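Local coordinates for C381 turret protein (PDB 4IND), which builds the turrets of an archaeal icosahedral virus, probably standing as pentamers of triple jelly-roll chains on the capsid, at residues A30-N33 with S34-G38; S338-P341 with P342-I346. All coordinates share one frame; numbering follows the deposited sequence.

Interaction 1. Residues A30-N33 with S34-G38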
loop_
_atom_site.group_PDB
_atom_site.type_symbol
_atom_site.label_atom_id
_atom_site.label_comp_id
_atom_site.label_asym_id
_atom_site.label_seq_id
_atom_site.Cartn_x
_atom_site.Cartn_y
_atom_site.Cartn_z
ATOM N N ALA A 30 21.484 -25.821 -18.824
ATOM C CA ALA A 30 21.855 -24.533 -18.246
ATOM C C ALA A 30 22.426 -24.736 -16.840
ATOM O O ALA A 30 23.462 -24.177 -16.503
ATOM C CB ALA A 30 20.660 -23.607 -18.214
ATOM N N PHE A 31 21.729 -25.542 -16.034
ATOM C CA PHE A 31 22.088 -25.836 -14.646
ATOM C C PHE A 31 23.544 -26.283 -14.510
ATOM O O PHE A 31 24.278 -25.801 -13.646
ATOM C CB PHE A 31 21.123 -26.922 -14.115
ATOM C CG PHE A 31 21.219 -27.189 -12.633
ATOM C CD1 PHE A 31 20.715 -26.280 -11.716
ATOM C CD2 PHE A 31 21.726 -28.410 -12.164
ATOM C CE1 PHE A 31 20.758 -26.558 -10.332
ATOM C CE2 PHE A 31 21.785 -28.689 -10.809
ATOM C CZ PHE A 31 21.305 -27.769 -9.885
ATOM N N VAL A 32 23.970 -27.191 -15.371
ATOM C CA VAL A 32 25.324 -27.736 -15.295
ATOM C C VAL A 32 26.353 -26.916 -16.116
ATOM O O VAL A 32 27.469 -27.359 -16.359
ATOM C CB VAL A 32 25.342 -29.232 -15.673
ATOM C CG1 VAL A 32 24.334 -29.982 -14.822
ATOM C CG2 VAL A 32 25.056 -29.431 -17.186
ATOM N N ASN A 33 25.956 -25.718 -16.549
ATOM C CA ASN A 33 26.892 -24.749 -17.136
ATOM C C ASN A 33 26.692 -23.402 -16.423
ATOM O O ASN A 33 26.824 -22.333 -17.025
ATOM C CB ASN A 33 26.638 -24.604 -18.634
ATOM C CG ASN A 33 27.704 -23.760 -19.348
ATOM O OD1 ASN A 33 28.803 -23.522 -18.829
ATOM N ND2 ASN A 33 27.377 -23.316 -20.560
ATOM N N SER A 34 26.367 -23.457 -15.141
ATOM C CA SER A 34 26.186 -22.208 -14.399
ATOM C C SER A 34 26.395 -22.367 -12.915
ATOM O O SER A 34 27.229 -21.675 -12.328
ATOM C CB SER A 34 24.797 -21.616 -14.677
ATOM O OG SER A 34 23.794 -22.574 -14.415
ATOM N N ILE A 35 25.643 -23.275 -12.297
ATOM C CA ILE A 35 25.634 -23.351 -10.835
ATOM C C ILE A 35 25.882 -24.739 -10.224
ATOM O O ILE A 35 26.006 -24.869 -9.017
ATOM C CB ILE A 35 24.340 -22.758 -10.255
ATOM C CG1 ILE A 35 23.115 -23.575 -10.665
ATOM C CG2 ILE A 35 24.182 -21.300 -10.692
ATOM C CD1 ILE A 35 21.797 -23.076 -10.022
ATOM N N PHE A 36 25.976 -25.765 -11.062
ATOM C CA PHE A 36 26.209 -27.116 -10.556
ATOM C C PHE A 36 27.682 -27.509 -10.634
ATOM O O PHE A 36 28.319 -27.331 -11.673
ATOM C CB PHE A 36 25.314 -28.138 -11.289
ATOM C CG PHE A 36 25.433 -29.547 -10.753
ATOM C CD1 PHE A 36 24.770 -29.921 -9.592
ATOM C CD2 PHE A 36 26.192 -30.492 -11.424
ATOM C CE1 PHE A 36 24.870 -31.214 -9.099
ATOM C CE2 PHE A 36 26.307 -31.793 -10.950
ATOM C CZ PHE A 36 25.639 -32.162 -9.787
ATOM N N VAL A 37 28.213 -28.039 -9.532
ATOM C CA VAL A 37 29.608 -28.433 -9.434
ATOM C C VAL A 37 29.641 -29.939 -9.259
ATOM O O VAL A 37 29.012 -30.477 -8.351
ATOM C CB VAL A 37 30.306 -27.750 -8.226
ATOM C CG1 VAL A 37 31.792 -28.109 -8.173
ATOM C CG2 VAL A 37 30.095 -26.235 -8.270
ATOM N N GLY A 38 30.382 -30.619 -10.132
ATOM C CA GLY A 38 30.534 -32.064 -10.049
ATOM C C GLY A 38 29.930 -32.771 -11.251
ATOM O O GLY A 38 29.524 -32.144 -12.210
HETATM O O HOH W 1 28.716 -28.819 -14.157
#
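F31 reaches from the last turn of helix 25-31 to I35 and F36, just past the helix end. With CG anti to the backbone N (chi1 -171°), the ring is carried forward along the chain to them. From CB outward, one flank of the ring, CD1 and CE1, rests on I35, whose CD1 lies 3.6 Å from F31 CE1. On the other flank CD2 meets F36 CB, and CE2 comes within 3.5 Å of F36 CD1; CZ, at the tip, touches F36 CD1 more loosely (4.1 Å). The two phenyl planes, 30° from parallel, are displaced, so little of one ring covers the other. V32 runs beside F36, its CG1 against F36 CD2. Beside these side chains, F31 O accepts from I35 N (3.2 Å) and F36 N (3.1 Å) from opposite faces of its carbonyl plane. A30 O is gripped twice, by N33 N and by S34 OG, the hydroxyl at 2.7 Å. A water within hydrogen-bonding distance of V32 O and F36 O links the helix exit to the new strand. F31 also meets Y20 edge-to-face, while I35 and F36 pack on strand 67-71, the partner of strand 36-37 in the antiparallel sheet.

Interaction 2. Residues S338-P341 with P342-I346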
loop_
_atom_site.group_PDB
_atom_site.type_symbol
_atom_site.label_atom_id
_atom_site.label_comp_id
_atom_site.label_asym_id
_atom_site.label_seq_id
_atom_site.Cartn_x
_atom_site.Cartn_y
_atom_site.Cartn_z
ATOM N N SER A 338 -0.489 16.131 39.176
ATOM C CA SER A 338 -0.630 14.755 39.656
ATOM C C SER A 338 -1.131 13.748 38.619
ATOM O O SER A 338 -1.100 12.540 38.858
ATOM C CB SER A 338 -1.545 14.735 40.881
ATOM O OG SER A 338 -2.811 15.264 40.543
ATOM N N SER A 339 -1.603 14.226 37.474
ATOM C CA SER A 339 -1.995 13.299 36.419
ATOM C C SER A 339 -1.649 13.811 35.016
ATOM O O SER A 339 -1.525 15.016 34.793
ATOM C CB SER A 339 -3.477 12.932 36.548
ATOM O OG SER A 339 -4.289 14.037 36.287
ATOM N N THR A 340 -1.478 12.879 34.087
ATOM C CA THR A 340 -1.058 13.225 32.733
ATOM C C THR A 340 -2.234 13.771 31.926
ATOM O O THR A 340 -3.373 13.356 32.124
ATOM C CB THR A 340 -0.472 12.011 32.025
ATOM O OG1 THR A 340 -1.439 10.958 32.027
ATOM C CG2 THR A 340 0.790 11.536 32.740
ATOM N N PRO A 341 -1.950 14.700 30.997
ATOM C CA PRO A 341 -2.991 15.323 30.166
ATOM C C PRO A 341 -3.499 14.404 29.058
ATOM O O PRO A 341 -2.875 13.395 28.735
ATOM C CB PRO A 341 -2.280 16.549 29.581
ATOM C CG PRO A 341 -0.839 16.153 29.527
ATOM C CD PRO A 341 -0.609 15.251 30.722
ATOM N N PRO A 342 -4.648 14.755 28.467
ATOM C CA PRO A 342 -5.251 13.926 27.420
ATOM C C PRO A 342 -4.319 13.590 26.245
ATOM O O PRO A 342 -4.411 12.487 25.695
ATOM C CB PRO A 342 -6.427 14.784 26.941
ATOM C CG PRO A 342 -6.808 15.596 28.160
ATOM C CD PRO A 342 -5.487 15.924 28.808
ATOM N N SER A 343 -3.442 14.512 25.867
ATOM C CA SER A 343 -2.587 14.290 24.686
ATOM C C SER A 343 -1.329 13.465 24.986
ATOM O O SER A 343 -0.557 13.143 24.085
ATOM C CB SER A 343 -2.191 15.621 24.078
ATOM O OG SER A 343 -1.379 16.337 24.980
ATOM N N TRP A 344 -1.124 13.126 26.252
ATOM C CA TRP A 344 0.069 12.404 26.672
ATOM C C TRP A 344 -0.028 10.972 26.221
ATOM O O TRP A 344 -0.983 10.268 26.550
ATOM C CB TRP A 344 0.164 12.445 28.186
ATOM C CG TRP A 344 1.462 11.984 28.807
ATOM C CD1 TRP A 344 2.609 12.714 28.954
ATOM C CD2 TRP A 344 1.701 10.724 29.450
ATOM N NE1 TRP A 344 3.558 11.969 29.621
ATOM C CE2 TRP A 344 3.014 10.745 29.957
ATOM C CE3 TRP A 344 0.929 9.567 29.643
ATOM C CZ2 TRP A 344 3.585 9.661 30.626
ATOM C CZ3 TRP A 344 1.479 8.495 30.323
ATOM C CH2 TRP A 344 2.797 8.546 30.804
ATOM N N ASP A 345 0.976 10.547 25.468
ATOM C CA ASP A 345 0.992 9.240 24.836
ATOM C C ASP A 345 2.470 8.931 24.583
ATOM O O ASP A 345 3.140 9.654 23.842
ATOM C CB ASP A 345 0.196 9.321 23.525
ATOM C CG ASP A 345 0.213 8.026 22.737
ATOM O OD1 ASP A 345 0.089 6.950 23.353
ATOM O OD2 ASP A 345 0.339 8.088 21.494
ATOM N N ILE A 346 2.994 7.898 25.237
ATOM C CA ILE A 346 4.413 7.586 25.116
ATOM C C ILE A 346 4.579 6.303 24.326
ATOM O O ILE A 346 4.193 5.221 24.799
ATOM C CB ILE A 346 5.088 7.416 26.494
ATOM C CG1 ILE A 346 4.724 8.567 27.420
ATOM C CG2 ILE A 346 6.611 7.302 26.341
ATOM C CD1 ILE A 346 5.163 9.949 26.921
#
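T340 lays its methyl over the indole of W344, CG2 standing 3.5 Å from the centroid of the six-membered ring and only 13° off the ring normal, a well-centred CH-pi contact. The same methyl is 3.5 Å from W344 CD2, and T340 CB lies against W344 CD2 and CE3. T340 OG1 passes W344 CE3 at 3.6 Å, but its polar partner is A302 N. The opposite face of the indole carries I346 CG1, 3.6 Å above the plane and nearer the ring's margin than its centre, so the ring is held between an upstream and a downstream side chain.

P341 touches the root of the same residue, its CD 3.9 Å from W344 CB. The W344 side chain swings back over T340 because its CG lies anti to the backbone N (chi1 -169°). What brings the ends together is a type I beta turn from P341 to W344, closed by W344 N donating to P341 O at 3.1 Å with an N-H...O angle of 160°; the donor sits above the carbonyl plane. P342 occupies the second position of the turn, where the proline ring suits the required phi.

This turn lies in the loop joining strand 328-332 to strand 346-349, in the nucleoplasmin-like/VP jelly roll, and connects its two sheets. Further out, W344 NE1 donates to V330 O and the indole meets W331 edge-to-face, which fixes the ring against strand 328-332. D345 forms salt bridges with R298 and K300 of strand 295-305. At the crest of the turn, S343 OG bonds to K300 O of the second subunit, and P342 packs on P342 of both the second and third subunits.

Overall arrangement
Both interactions are local contacts within one stretch of chain that runs into a strand, yet they belong to different domains: residues 30-38 to the first galactose-binding-like domain, 338-346 to the nucleoplasmin-like one. Their centres are 64 Å apart, on opposite sides of the chain's centre, and no element is shared. Both are partly buried: the aromatic residues F31, F36 and W344 are buried, whereas the prolines P341 and P342 are partly exposed. Interaction 1 combines phenyl and aliphatic packing with doubly accepting carbonyls at a helix end. Interaction 2 has a single backbone bond across the turn and relies on an indole face and two prolines. Near interaction 1, V37 packs on N52 of the second subunit.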